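Local coordinates for alkaline phosphatase D (Bacillus subtilis, PDB 2YEQ), which hydrolyses phosphate esters, acting as a phosphodiesterase and alkaline phosphatase with an iron- and calcium-containing active site, at residues A[16-21]-A[105-110]; A[22-27]-A[247-252]; A[385-390]-A[431-436]; A[398-403]-A[479-484]; A[455-460]-A[467-472]. All blocks are in the same frame, centred on the assembly; numbering follows the deposited sequence.

Interaction 1: residues A[16-21]-A[105-110]; sequences GDPLSD and KTLPAP. With EDO (1,2-ethanediol), chain I.
L107 and the P18-L19-S20 backbone make most of this contact between two loops. L107 N donates to L19 O at 3.0 Å, the one hydrogen bond between the segments. It is fairly straight, 158° at the hydrogen, yet the donor stands well above the carbonyl plane of L19, about 60° out of it. The isobutyl group of L107 then lies over the P18-L19 peptide. With CG anti to its carbonyl carbon (chi1 -61°), it brings CD1 to 3.2 Å from P18 O and CD2 to 3.9 Å from CG of the P18 ring, the two side chains crossing at about a right angle. One residue on, S20 CA points its hydrogen at L107 O, a CA-H...O contact of 3.3 Å, and S20 CB rests 3.4 Å from P108 O. T106 sets its CB against L19 O, while its hydroxyl is engaged elsewhere, with E83 O. On the far side of P18, D17 OD2 accepts from O2 of a bound ethanediol at 2.7 Å, and D17 OD1 forms a salt bridge with R263. L107 also packs on F265 and Y267 of strand 263-267. The pairing is loop to loop: the connection between strands 13-16 and 23-28 meets the linker from strand 97-105, in a four-stranded antiparallel sheet probably of the N-terminal domain, to strand 117-122, where the calcineurin-like phosphatase part begins.

Interaction 2: residues A[22-27]-A[247-252]; sequences SVVLWT and PLRISS
Strand 23-27 runs alongside an irregular loop that closes with a 3-10 turn at 250-252, where S252 N bonds back to R249 O at 3.0 Å. The backbones come nearest at W26 and P247, with CA atoms 5.3 Å apart, and the bonds between the segments are made by side chains. This is strand-on-loop packing: the loop after helix 228-245 covers strand 23-28 near one end of the ten-stranded mixed sheet. Alternate residues S22, V24 and W26 turn CB toward the loop. W26 CB meets CB of P247 at 4.0 Å, and W26 NE1 is taken by E244 O of the same helix. V24 straddles the loop backbone: CG1 (chi1 176°) lies against the P247-L248 peptide, and CG2 reaches R249 CG at 3.4 Å and also sits over one face of the guanidinium. R249, extended from CG to NE, carries its charge back along the strand, where E78 makes a salt bridge with NH1 and D17 O accepts from NH2. S22 OG is another acceptor, gripped by both terminal nitrogens: NH1 weakly at 3.3 Å, and NH2 at 2.9 Å, with OG tilted 23° from the guanidinium plane.

Interaction 3: residues A[385-390]-A[431-436]; sequences WASNLH and PHIQFF. With EDO (1,2-ethanediol), chain B.
A classic beta bulge interrupts the antiparallel pairing of strands 384-390 and 433-437, the latter an outer strand of the seven-stranded mixed sheet. Q434 and F435 both face A386: Q434 N donates to A386 O at 2.8 Å, while F435 N to the same oxygen and A386 N to F435 O are weak bonds. Beyond the bulge, N388 N donates to H432 O at 3.0 Å. H432 ND1 shares a 3.2 Å hydrogen bond with O1 of a bound ethanediol, and NE2 bonds to K336 O. W385, S387, I433 and F436 share one face. F436 turns its edge to the six-membered ring of W385, a T-shaped stack with planes at 64°; its CG lies anti to the backbone N (chi1 176°), bringing CD1 over the indole. I433 CG2 touches the indole rim at CE3, 3.7 Å away, and S387 OG lies 3.4 Å from I433 CG1. Backbone bonds thus set the shifted register, while a largely apolar cluster probably holds the W385 indole in place.

Interaction 4: residues A[398-403]-A[479-484]; sequences SKIFGA and KDQTGL
This is a turn packed against side chains of an interior strand: the type I beta turn D480-G483, between strands 470-477 and 484-489 at the border of the ten-stranded mixed sheet, meets the start of strand 400-406 in the seven-stranded sheet. The parts of the two sheets that come together here lie in the calcineurin-like phosphatase region, in a contact that is partly open to solvent. I400 carries most of the apolar side. Its CG1 lies anti to the carbonyl carbon (chi1 -69°), which sends CD1 against the Q481-G483 backbone, 3.5 Å from Q481 O and 3.8 Å from G483 CA. G483, at positive phi, has no side chain, and I400 CD1 can come close to its CA. Q481 bends at chi2 and lays its amide across the S398-I400 backbone, close to S398 O and I400 N. Further along, A403 CB meets L484 CD2 at 3.8 Å, and L484 also touches N388 and Y477. Just past the segment, R485 forms a salt bridge with D480 OD2. The turn is braced from within by G483 N, which bonds to D480 O at 3.1 Å, and by D480 OD1, which takes two donors from the same face of the carboxylate plane, T482 N at 3.1 Å in an Asx turn and T482 OG1 at 2.7 Å.

Interaction 5: residues A[455-460]-A[467-472]; sequences DYRVMP and AAISTR
Bends at chi2 (-83°) and chi3 (-75°) fold R457 back over its neighbouring strand, and T471, with OG1 anti to its carbonyl carbon, turns its hydroxyl to meet it. R457 NH1 donates to T471 OG1 at 3.0 Å, the oxygen sitting 24° out of the guanidinium plane. R457 NE pairs with E141. I469 crosses R457 at about a right angle, its CD1 3.8 Å from R457 CB. On the other face, V458 CG2 packs on R472 CB at 3.7 Å, while the R472 guanidinium reaches D418. Backbone bonds join the strands: V458 N to S470 O (2.9 Å), S470 N to V458 O (3.0 Å) and R472 N to Y456 O (2.8 Å). Towards the connection, M459 CB meets A467 CB at 3.8 Å, and M459 and I469 both touch H137. R457-T471 is a non-hydrogen-bonded pair and V458-S470 a hydrogen-bonded one, the alternation of an antiparallel beta hairpin, here formed by strands 451-459 and 470-477 of the large mixed sheet.

How the interactions relate
Interactions 2 and 3 are buried, whereas 1, 4 and 5 are partly open to solvent. Interactions 1 and 2 share a neighbourhood: G16 O accepts from V24 N, and R249 reaches the 16-21 loop, so that loop is tied to both segments of interaction 2. Interactions 3 and 4 adjoin through paired strands 384-390 and 400-406, with L389 bonded to F401 and G402. Interaction 5 reaches interaction 3 where Y456 OH meets W385 O and F435 packs on Y456 and R472. Regular strand pairing belongs to 3 and 5, one broken by a bulge; 1 and 2 add one or two bonds to side-chain fit, and in 4 the clear polar bonds lie inside the turn. Interactions 2 and 5 reach the same ten-stranded sheet.

Interaction 1: residues A[16-21]-A[105-110]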
# COMPACT_ATOMS: atom_id res chain seq x y z
N GLY A 16 4.22 3.44 -13.43
CA GLY A 16 3.39 4.04 -12.42
C GLY A 16 2.93 5.45 -12.66
O GLY A 16 3.27 6.09 -13.65
N ASP A 17 2.12 5.90 -11.72
CA ASP A 17 1.57 7.25 -11.73
C ASP A 17 1.07 7.66 -13.10
O ASP A 17 1.44 8.72 -13.61
CB ASP A 17 2.60 8.24 -11.17
CG ASP A 17 2.59 8.28 -9.65
OD1 ASP A 17 2.12 7.29 -9.03
OD2 ASP A 17 3.04 9.30 -9.07
N PRO A 18 0.20 6.85 -13.67
CA PRO A 18 -0.31 7.14 -15.01
C PRO A 18 -1.17 8.37 -15.00
O PRO A 18 -1.91 8.59 -14.02
CB PRO A 18 -1.14 5.89 -15.36
CG PRO A 18 -1.57 5.36 -14.09
CD PRO A 18 -0.42 5.63 -13.13
N LEU A 19 -1.05 9.16 -16.07
CA LEU A 19 -1.97 10.24 -16.40
C LEU A 19 -2.55 9.94 -17.79
O LEU A 19 -2.27 8.90 -18.37
CB LEU A 19 -1.26 11.60 -16.39
CG LEU A 19 -0.75 12.07 -15.01
CD1 LEU A 19 0.07 13.35 -15.14
CD2 LEU A 19 -1.89 12.24 -14.01
N SER A 20 -3.36 10.84 -18.34
CA SER A 20 -4.01 10.54 -19.62
C SER A 20 -3.05 10.59 -20.81
O SER A 20 -3.34 10.03 -21.85
CB SER A 20 -5.23 11.44 -19.86
OG SER A 20 -4.86 12.78 -20.02
N ASP A 21 -1.90 11.23 -20.65
CA ASP A 21 -0.95 11.40 -21.76
C ASP A 21 0.49 10.95 -21.45
O ASP A 21 1.40 11.23 -22.23
CB ASP A 21 -0.92 12.87 -22.17
CG ASP A 21 -0.28 13.76 -21.11
OD1 ASP A 21 -0.47 13.49 -19.90
OD2 ASP A 21 0.43 14.72 -21.48
N LYS A 105 -0.54 1.26 -18.96
CA LYS A 105 -1.78 1.80 -19.51
C LYS A 105 -2.06 3.21 -19.01
O LYS A 105 -2.04 3.46 -17.80
CB LYS A 105 -2.95 0.89 -19.17
CG LYS A 105 -4.24 1.26 -19.90
CD LYS A 105 -5.37 0.34 -19.43
CE LYS A 105 -6.70 0.70 -20.04
NZ LYS A 105 -7.58 1.38 -19.04
N THR A 106 -2.29 4.13 -19.94
CA THR A 106 -2.59 5.50 -19.59
C THR A 106 -4.03 5.61 -19.05
O THR A 106 -4.87 4.75 -19.29
CB THR A 106 -2.46 6.47 -20.80
OG1 THR A 106 -3.21 5.95 -21.91
CG2 THR A 106 -1.01 6.71 -21.19
N LEU A 107 -4.29 6.69 -18.33
CA LEU A 107 -5.65 6.96 -17.84
C LEU A 107 -6.55 7.44 -18.99
O LEU A 107 -6.07 7.97 -19.98
CB LEU A 107 -5.61 8.07 -16.80
CG LEU A 107 -4.80 7.82 -15.52
CD1 LEU A 107 -5.00 9.02 -14.58
CD2 LEU A 107 -5.20 6.52 -14.88
N PRO A 108 -7.86 7.29 -18.82
CA PRO A 108 -8.82 7.97 -19.71
C PRO A 108 -8.62 9.48 -19.68
O PRO A 108 -8.09 10.03 -18.71
CB PRO A 108 -10.19 7.64 -19.09
CG PRO A 108 -9.99 6.42 -18.30
CD PRO A 108 -8.53 6.44 -17.83
N ALA A 109 -9.04 10.14 -20.76
CA ALA A 109 -9.04 11.60 -20.82
C ALA A 109 -9.87 12.13 -19.65
O ALA A 109 -10.84 11.50 -19.25
CB ALA A 109 -9.60 12.08 -22.16
N PRO A 110 -9.46 13.25 -19.06
CA PRO A 110 -10.23 13.82 -17.96
C PRO A 110 -11.70 13.99 -18.36
O PRO A 110 -12.00 14.44 -19.47
CB PRO A 110 -9.58 15.20 -17.73
CG PRO A 110 -8.40 15.28 -18.63
CD PRO A 110 -8.54 14.23 -19.67
C1 EDO I . 0.19 11.47 -11.14
O1 EDO I . -0.45 10.23 -11.50
C2 EDO I . 0.71 11.40 -9.72
O2 EDO I . 2.09 11.78 -9.67

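Interaction 2: residues A[22-27]-A[247-252]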
# COMPACT_ATOMS: atom_id res chain seq x y z
N SER A 22 0.70 10.31 -20.31
CA SER A 22 2.05 9.94 -19.87
C SER A 22 1.97 8.93 -18.77
O SER A 22 0.91 8.74 -18.16
CB SER A 22 2.82 11.16 -19.37
OG SER A 22 2.20 11.75 -18.24
N VAL A 23 3.11 8.30 -18.50
CA VAL A 23 3.24 7.34 -17.43
C VAL A 23 4.71 7.34 -16.99
O VAL A 23 5.59 7.70 -17.78
CB VAL A 23 2.82 5.94 -17.90
CG1 VAL A 23 3.77 5.42 -19.00
CG2 VAL A 23 2.78 4.96 -16.72
N VAL A 24 4.98 6.98 -15.75
CA VAL A 24 6.36 6.83 -15.29
C VAL A 24 6.82 5.41 -15.60
O VAL A 24 6.09 4.43 -15.34
CB VAL A 24 6.51 7.09 -13.77
CG1 VAL A 24 7.95 6.81 -13.33
CG2 VAL A 24 6.12 8.53 -13.42
N LEU A 25 8.02 5.30 -16.15
CA LEU A 25 8.70 4.03 -16.36
C LEU A 25 9.89 3.96 -15.41
O LEU A 25 10.63 4.93 -15.28
CB LEU A 25 9.19 3.91 -17.80
CG LEU A 25 8.20 4.26 -18.93
CD1 LEU A 25 8.89 4.10 -20.30
CD2 LEU A 25 6.94 3.39 -18.84
N TRP A 26 10.11 2.80 -14.80
CA TRP A 26 11.13 2.63 -13.80
C TRP A 26 11.98 1.40 -14.09
O TRP A 26 11.47 0.35 -14.52
CB TRP A 26 10.50 2.47 -12.40
CG TRP A 26 11.49 2.18 -11.31
CD1 TRP A 26 12.12 3.10 -10.51
CD2 TRP A 26 11.98 0.89 -10.90
NE1 TRP A 26 12.97 2.46 -9.64
CE2 TRP A 26 12.91 1.11 -9.86
CE3 TRP A 26 11.73 -0.43 -11.32
CZ2 TRP A 26 13.58 0.07 -9.23
CZ3 TRP A 26 12.43 -1.46 -10.71
CH2 TRP A 26 13.34 -1.20 -9.66
N THR A 27 13.27 1.53 -13.83
CA THR A 27 14.10 0.37 -13.58
C THR A 27 15.29 0.81 -12.73
O THR A 27 15.37 1.97 -12.32
CB THR A 27 14.54 -0.32 -14.88
OG1 THR A 27 15.06 -1.61 -14.56
CG2 THR A 27 15.56 0.53 -15.67
N PRO A 247 8.04 3.83 -8.97
CA PRO A 247 7.74 4.57 -10.20
C PRO A 247 6.94 5.84 -9.93
O PRO A 247 5.75 5.92 -10.24
CB PRO A 247 6.92 3.56 -11.01
CG PRO A 247 6.18 2.81 -9.98
CD PRO A 247 7.15 2.67 -8.81
N LEU A 248 7.62 6.83 -9.37
CA LEU A 248 7.06 8.12 -9.00
C LEU A 248 7.51 9.22 -9.94
O LEU A 248 8.57 9.13 -10.55
CB LEU A 248 7.51 8.45 -7.57
CG LEU A 248 7.04 7.46 -6.49
CD1 LEU A 248 7.63 7.80 -5.12
CD2 LEU A 248 5.51 7.40 -6.35
N ARG A 249 6.74 10.29 -10.02
CA ARG A 249 7.12 11.46 -10.81
C ARG A 249 8.13 12.35 -10.08
O ARG A 249 8.35 12.16 -8.90
CB ARG A 249 5.87 12.25 -11.19
CG ARG A 249 5.03 11.48 -12.17
CD ARG A 249 3.81 12.21 -12.62
NE ARG A 249 3.03 11.37 -13.53
CZ ARG A 249 3.13 11.35 -14.86
NH1 ARG A 249 3.99 12.12 -15.50
NH2 ARG A 249 2.36 10.55 -15.57
N ILE A 250 8.74 13.28 -10.80
CA ILE A 250 9.86 14.07 -10.27
C ILE A 250 9.44 15.00 -9.08
O ILE A 250 10.25 15.31 -8.20
CB ILE A 250 10.56 14.86 -11.42
CG1 ILE A 250 11.96 15.35 -10.96
CG2 ILE A 250 9.68 16.01 -11.92
CD1 ILE A 250 12.91 14.20 -10.59
N SER A 251 8.17 15.38 -9.03
CA SER A 251 7.67 16.17 -7.91
C SER A 251 7.68 15.39 -6.60
O SER A 251 7.56 15.99 -5.54
CB SER A 251 6.27 16.69 -8.23
OG SER A 251 5.42 15.58 -8.51
N SER A 252 7.84 14.07 -6.67
CA SER A 252 8.05 13.24 -5.49
C SER A 252 9.53 13.05 -5.12
O SER A 252 9.81 12.32 -4.19
CB SER A 252 7.36 11.86 -5.65
OG SER A 252 5.94 11.94 -5.61

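Interaction 3: residues A[385-390]-A[431-436]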
# COMPACT_ATOMS: atom_id res chain seq x y z
N TRP A 385 -11.22 -6.86 6.23
CA TRP A 385 -12.46 -6.38 6.84
C TRP A 385 -13.25 -5.58 5.79
O TRP A 385 -12.70 -5.10 4.81
CB TRP A 385 -12.18 -5.45 8.04
CG TRP A 385 -11.30 -5.98 9.13
CD1 TRP A 385 -9.94 -6.04 9.13
CD2 TRP A 385 -11.71 -6.45 10.43
NE1 TRP A 385 -9.47 -6.54 10.31
CE2 TRP A 385 -10.53 -6.79 11.14
CE3 TRP A 385 -12.95 -6.63 11.05
CZ2 TRP A 385 -10.55 -7.31 12.43
CZ3 TRP A 385 -12.97 -7.16 12.34
CH2 TRP A 385 -11.77 -7.48 13.02
N ALA A 386 -14.55 -5.40 6.03
CA ALA A 386 -15.34 -4.48 5.25
C ALA A 386 -16.40 -3.86 6.16
O ALA A 386 -16.95 -4.55 7.02
CB ALA A 386 -16.01 -5.20 4.05
N SER A 387 -16.65 -2.57 5.97
CA SER A 387 -17.56 -1.80 6.83
C SER A 387 -18.42 -0.88 6.02
O SER A 387 -17.95 -0.21 5.09
CB SER A 387 -16.79 -0.91 7.84
OG SER A 387 -16.16 -1.70 8.82
N ASN A 388 -19.68 -0.76 6.44
CA ASN A 388 -20.48 0.40 6.08
C ASN A 388 -19.95 1.63 6.85
O ASN A 388 -19.69 1.54 8.05
CB ASN A 388 -21.96 0.15 6.47
CG ASN A 388 -22.62 -0.93 5.60
OD1 ASN A 388 -23.35 -1.81 6.08
ND2 ASN A 388 -22.33 -0.87 4.31
N LEU A 389 -19.82 2.75 6.17
CA LEU A 389 -19.45 4.02 6.80
C LEU A 389 -20.69 4.89 6.99
O LEU A 389 -21.28 5.35 6.00
CB LEU A 389 -18.43 4.77 5.93
CG LEU A 389 -17.10 4.02 5.71
CD1 LEU A 389 -16.17 4.86 4.84
CD2 LEU A 389 -16.44 3.65 7.05
N HIS A 390 -21.04 5.13 8.25
CA HIS A 390 -22.21 5.95 8.62
C HIS A 390 -21.83 7.38 8.99
O HIS A 390 -20.76 7.60 9.58
CB HIS A 390 -22.92 5.28 9.80
CG HIS A 390 -23.65 4.04 9.43
ND1 HIS A 390 -23.06 2.79 9.42
CD2 HIS A 390 -24.95 3.84 9.10
CE1 HIS A 390 -23.95 1.88 9.09
NE2 HIS A 390 -25.11 2.49 8.89
N PRO A 431 -21.40 -3.28 14.74
CA PRO A 431 -22.36 -3.84 13.76
C PRO A 431 -22.26 -3.22 12.36
O PRO A 431 -22.84 -3.75 11.42
CB PRO A 431 -23.74 -3.52 14.39
CG PRO A 431 -23.46 -2.41 15.38
CD PRO A 431 -22.10 -2.73 15.92
N HIS A 432 -21.57 -2.11 12.21
CA HIS A 432 -21.27 -1.58 10.89
C HIS A 432 -20.28 -2.47 10.10
O HIS A 432 -20.18 -2.35 8.88
CB HIS A 432 -20.71 -0.16 10.98
CG HIS A 432 -19.48 -0.05 11.81
ND1 HIS A 432 -19.51 -0.07 13.19
CD2 HIS A 432 -18.17 0.02 11.46
CE1 HIS A 432 -18.27 -0.01 13.65
NE2 HIS A 432 -17.44 0.05 12.63
N ILE A 433 -19.58 -3.36 10.79
CA ILE A 433 -18.59 -4.22 10.18
C ILE A 433 -19.29 -5.47 9.60
O ILE A 433 -19.90 -6.25 10.33
CB ILE A 433 -17.46 -4.64 11.17
CG1 ILE A 433 -16.71 -3.41 11.73
CG2 ILE A 433 -16.45 -5.54 10.45
CD1 ILE A 433 -15.45 -3.72 12.58
N GLN A 434 -19.10 -5.68 8.31
CA GLN A 434 -19.84 -6.71 7.57
C GLN A 434 -19.02 -7.95 7.25
O GLN A 434 -19.58 -8.94 6.78
CB GLN A 434 -20.32 -6.10 6.25
CG GLN A 434 -21.19 -4.88 6.40
CD GLN A 434 -22.41 -5.19 7.25
OE1 GLN A 434 -23.14 -6.13 6.94
NE2 GLN A 434 -22.60 -4.44 8.34
N PHE A 435 -17.70 -7.91 7.50
CA PHE A 435 -16.83 -8.99 7.03
C PHE A 435 -15.51 -9.05 7.81
O PHE A 435 -14.96 -8.02 8.12
CB PHE A 435 -16.52 -8.75 5.56
CG PHE A 435 -15.63 -9.81 4.92
CD1 PHE A 435 -16.02 -11.14 4.88
CD2 PHE A 435 -14.43 -9.46 4.33
CE1 PHE A 435 -15.23 -12.09 4.27
CE2 PHE A 435 -13.61 -10.43 3.72
CZ PHE A 435 -14.00 -11.72 3.69
N PHE A 436 -15.07 -10.26 8.15
CA PHE A 436 -13.71 -10.51 8.60
C PHE A 436 -13.20 -11.78 7.94
O PHE A 436 -13.94 -12.76 7.84
CB PHE A 436 -13.61 -10.71 10.13
CG PHE A 436 -12.23 -11.07 10.59
CD1 PHE A 436 -11.27 -10.07 10.72
CD2 PHE A 436 -11.86 -12.38 10.81
CE1 PHE A 436 -9.97 -10.36 11.08
CE2 PHE A 436 -10.56 -12.71 11.18
CZ PHE A 436 -9.60 -11.68 11.32
C1 EDO B . -22.17 1.76 15.09
O1 EDO B . -21.31 0.78 15.71
C2 EDO B . -22.24 1.67 13.56
O2 EDO B . -21.62 2.77 12.85

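Interaction 4: residues A[398-403]-A[479-484]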
# COMPACT_ATOMS: atom_id res chain seq x y z
N SER A 398 -28.03 6.04 11.13
CA SER A 398 -27.64 7.24 10.39
C SER A 398 -27.37 6.91 8.92
O SER A 398 -27.18 5.76 8.54
CB SER A 398 -26.40 7.92 11.00
OG SER A 398 -25.39 6.94 11.24
N LYS A 399 -27.34 7.93 8.10
CA LYS A 399 -27.13 7.79 6.69
C LYS A 399 -25.73 7.18 6.35
O LYS A 399 -24.70 7.56 6.92
CB LYS A 399 -27.25 9.16 6.05
CG LYS A 399 -27.32 9.11 4.55
CD LYS A 399 -26.67 10.32 3.92
CE LYS A 399 -26.53 10.13 2.41
NZ LYS A 399 -26.64 11.42 1.68
N ILE A 400 -25.73 6.24 5.42
CA ILE A 400 -24.50 5.63 4.92
C ILE A 400 -23.88 6.53 3.86
O ILE A 400 -24.51 6.83 2.84
CB ILE A 400 -24.74 4.23 4.41
CG1 ILE A 400 -25.07 3.32 5.59
CG2 ILE A 400 -23.50 3.69 3.63
CD1 ILE A 400 -25.47 1.92 5.20
N PHE A 401 -22.67 7.03 4.11
CA PHE A 401 -22.01 7.88 3.14
C PHE A 401 -21.03 7.09 2.27
O PHE A 401 -20.50 7.60 1.28
CB PHE A 401 -21.33 9.11 3.80
CG PHE A 401 -20.10 8.80 4.61
CD1 PHE A 401 -18.85 8.74 4.00
CD2 PHE A 401 -20.18 8.64 5.98
CE1 PHE A 401 -17.71 8.49 4.76
CE2 PHE A 401 -19.05 8.40 6.74
CZ PHE A 401 -17.81 8.31 6.13
N GLY A 402 -20.78 5.84 2.62
CA GLY A 402 -19.83 5.05 1.84
C GLY A 402 -19.49 3.74 2.46
O GLY A 402 -20.23 3.21 3.28
N ALA A 403 -18.33 3.22 2.08
CA ALA A 403 -17.86 1.93 2.56
C ALA A 403 -16.33 1.93 2.70
O ALA A 403 -15.66 2.69 2.02
CB ALA A 403 -18.26 0.82 1.58
N LYS A 479 -24.70 2.83 -3.27
CA LYS A 479 -25.08 4.22 -2.99
C LYS A 479 -26.54 4.32 -2.55
O LYS A 479 -27.35 5.06 -3.12
CB LYS A 479 -24.85 5.12 -4.22
CG LYS A 479 -23.45 5.03 -4.82
CD LYS A 479 -23.13 6.29 -5.64
CE LYS A 479 -22.39 5.97 -6.91
NZ LYS A 479 -22.28 7.15 -7.79
N ASP A 480 -26.89 3.52 -1.56
CA ASP A 480 -28.19 3.59 -0.94
C ASP A 480 -28.02 3.10 0.48
O ASP A 480 -26.94 2.60 0.85
CB ASP A 480 -29.24 2.78 -1.73
CG ASP A 480 -28.90 1.29 -1.89
OD1 ASP A 480 -28.28 0.68 -0.99
OD2 ASP A 480 -29.28 0.70 -2.92
N GLN A 481 -29.09 3.23 1.25
CA GLN A 481 -29.04 3.02 2.69
C GLN A 481 -28.94 1.57 3.05
O GLN A 481 -28.79 1.23 4.22
CB GLN A 481 -30.27 3.65 3.35
CG GLN A 481 -30.24 3.70 4.90
CD GLN A 481 -29.02 4.40 5.46
OE1 GLN A 481 -28.61 4.12 6.59
NE2 GLN A 481 -28.44 5.33 4.69
N THR A 482 -28.98 0.68 2.06
CA THR A 482 -28.79 -0.73 2.38
C THR A 482 -27.28 -1.05 2.55
O THR A 482 -26.93 -2.03 3.17
CB THR A 482 -29.48 -1.64 1.34
OG1 THR A 482 -28.66 -1.77 0.19
CG2 THR A 482 -30.85 -1.05 0.94
N GLY A 483 -26.41 -0.20 2.02
CA GLY A 483 -24.95 -0.38 2.25
C GLY A 483 -24.39 -1.59 1.53
O GLY A 483 -24.86 -1.93 0.42
N LEU A 484 -23.46 -2.29 2.17
CA LEU A 484 -22.73 -3.39 1.53
C LEU A 484 -23.61 -4.64 1.45
O LEU A 484 -24.22 -5.05 2.44
CB LEU A 484 -21.47 -3.75 2.32
CG LEU A 484 -20.30 -2.75 2.27
CD1 LEU A 484 -19.21 -3.18 3.29
CD2 LEU A 484 -19.71 -2.62 0.87

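Interaction 5: residues A[455-460]-A[467-472]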
# COMPACT_ATOMS: atom_id res chain seq x y z
N ASP A 455 -13.84 -7.79 -4.41
CA ASP A 455 -13.56 -9.21 -4.23
C ASP A 455 -12.32 -9.42 -3.37
O ASP A 455 -11.25 -8.89 -3.69
CB ASP A 455 -13.29 -9.86 -5.60
CG ASP A 455 -14.49 -9.75 -6.57
OD1 ASP A 455 -15.65 -9.76 -6.12
OD2 ASP A 455 -14.25 -9.64 -7.80
N TYR A 456 -12.44 -10.24 -2.32
CA TYR A 456 -11.32 -10.57 -1.46
C TYR A 456 -10.67 -11.84 -1.96
O TYR A 456 -11.24 -12.93 -1.87
CB TYR A 456 -11.77 -10.71 -0.01
CG TYR A 456 -12.17 -9.36 0.59
CD1 TYR A 456 -13.43 -8.79 0.31
CD2 TYR A 456 -11.29 -8.64 1.39
CE1 TYR A 456 -13.79 -7.53 0.84
CE2 TYR A 456 -11.64 -7.40 1.92
CZ TYR A 456 -12.88 -6.84 1.65
OH TYR A 456 -13.20 -5.60 2.19
N ARG A 457 -9.47 -11.69 -2.50
CA ARG A 457 -8.76 -12.78 -3.17
C ARG A 457 -7.71 -13.34 -2.25
O ARG A 457 -6.71 -12.68 -1.99
CB ARG A 457 -8.11 -12.24 -4.44
CG ARG A 457 -9.02 -11.41 -5.32
CD ARG A 457 -9.88 -12.31 -6.24
NE ARG A 457 -9.09 -12.87 -7.33
CZ ARG A 457 -9.19 -14.11 -7.83
NH1 ARG A 457 -10.06 -14.99 -7.36
NH2 ARG A 457 -8.40 -14.47 -8.83
N VAL A 458 -7.92 -14.56 -1.76
CA VAL A 458 -7.08 -15.10 -0.70
C VAL A 458 -6.58 -16.53 -0.94
O VAL A 458 -7.03 -17.23 -1.86
CB VAL A 458 -7.84 -15.01 0.65
CG1 VAL A 458 -8.36 -13.60 0.87
CG2 VAL A 458 -8.99 -16.02 0.70
N MET A 459 -5.61 -16.93 -0.13
CA MET A 459 -4.95 -18.22 -0.23
C MET A 459 -4.92 -18.87 1.14
O MET A 459 -4.85 -18.17 2.15
CB MET A 459 -3.50 -18.06 -0.71
CG MET A 459 -3.35 -17.36 -2.04
SD MET A 459 -1.64 -16.84 -2.40
CE MET A 459 -1.35 -15.69 -1.02
N PRO A 460 -4.92 -20.21 1.19
CA PRO A 460 -4.85 -20.88 2.47
C PRO A 460 -3.50 -20.75 3.21
O PRO A 460 -3.47 -20.90 4.43
CB PRO A 460 -5.09 -22.35 2.11
CG PRO A 460 -4.78 -22.45 0.66
CD PRO A 460 -5.22 -21.16 0.10
N ALA A 467 0.22 -22.00 -3.25
CA ALA A 467 -1.20 -21.99 -2.88
C ALA A 467 -2.08 -21.46 -4.01
O ALA A 467 -1.72 -20.55 -4.74
CB ALA A 467 -1.45 -21.15 -1.59
N ALA A 468 -3.26 -22.05 -4.12
CA ALA A 468 -4.28 -21.61 -5.06
C ALA A 468 -4.96 -20.36 -4.48
O ALA A 468 -4.98 -20.19 -3.27
CB ALA A 468 -5.33 -22.75 -5.27
N ILE A 469 -5.48 -19.49 -5.33
CA ILE A 469 -6.22 -18.30 -4.89
C ILE A 469 -7.73 -18.49 -5.15
O ILE A 469 -8.11 -19.16 -6.11
CB ILE A 469 -5.69 -17.04 -5.56
CG1 ILE A 469 -6.09 -15.79 -4.76
CG2 ILE A 469 -6.16 -16.94 -7.01
CD1 ILE A 469 -5.17 -14.60 -5.01
N SER A 470 -8.58 -17.94 -4.28
CA SER A 470 -10.04 -17.95 -4.49
C SER A 470 -10.61 -16.64 -3.99
O SER A 470 -10.00 -15.96 -3.16
CB SER A 470 -10.72 -19.05 -3.68
OG SER A 470 -9.94 -20.21 -3.61
N THR A 471 -11.78 -16.30 -4.49
CA THR A 471 -12.54 -15.19 -3.96
C THR A 471 -13.27 -15.70 -2.71
O THR A 471 -14.19 -16.52 -2.80
CB THR A 471 -13.45 -14.62 -5.02
OG1 THR A 471 -12.65 -14.16 -6.13
CG2 THR A 471 -14.30 -13.45 -4.49
N ARG A 472 -12.80 -15.27 -1.54
CA ARG A 472 -13.43 -15.64 -0.27
C ARG A 472 -14.82 -15.05 -0.17
O ARG A 472 -15.76 -15.66 0.36
CB ARG A 472 -12.60 -15.15 0.95
CG ARG A 472 -13.29 -15.35 2.31
CD ARG A 472 -13.41 -16.79 2.59
NE ARG A 472 -14.09 -17.15 3.82
CZ ARG A 472 -15.41 -17.13 4.01
NH1 ARG A 472 -16.24 -16.69 3.07
NH2 ARG A 472 -15.90 -17.54 5.17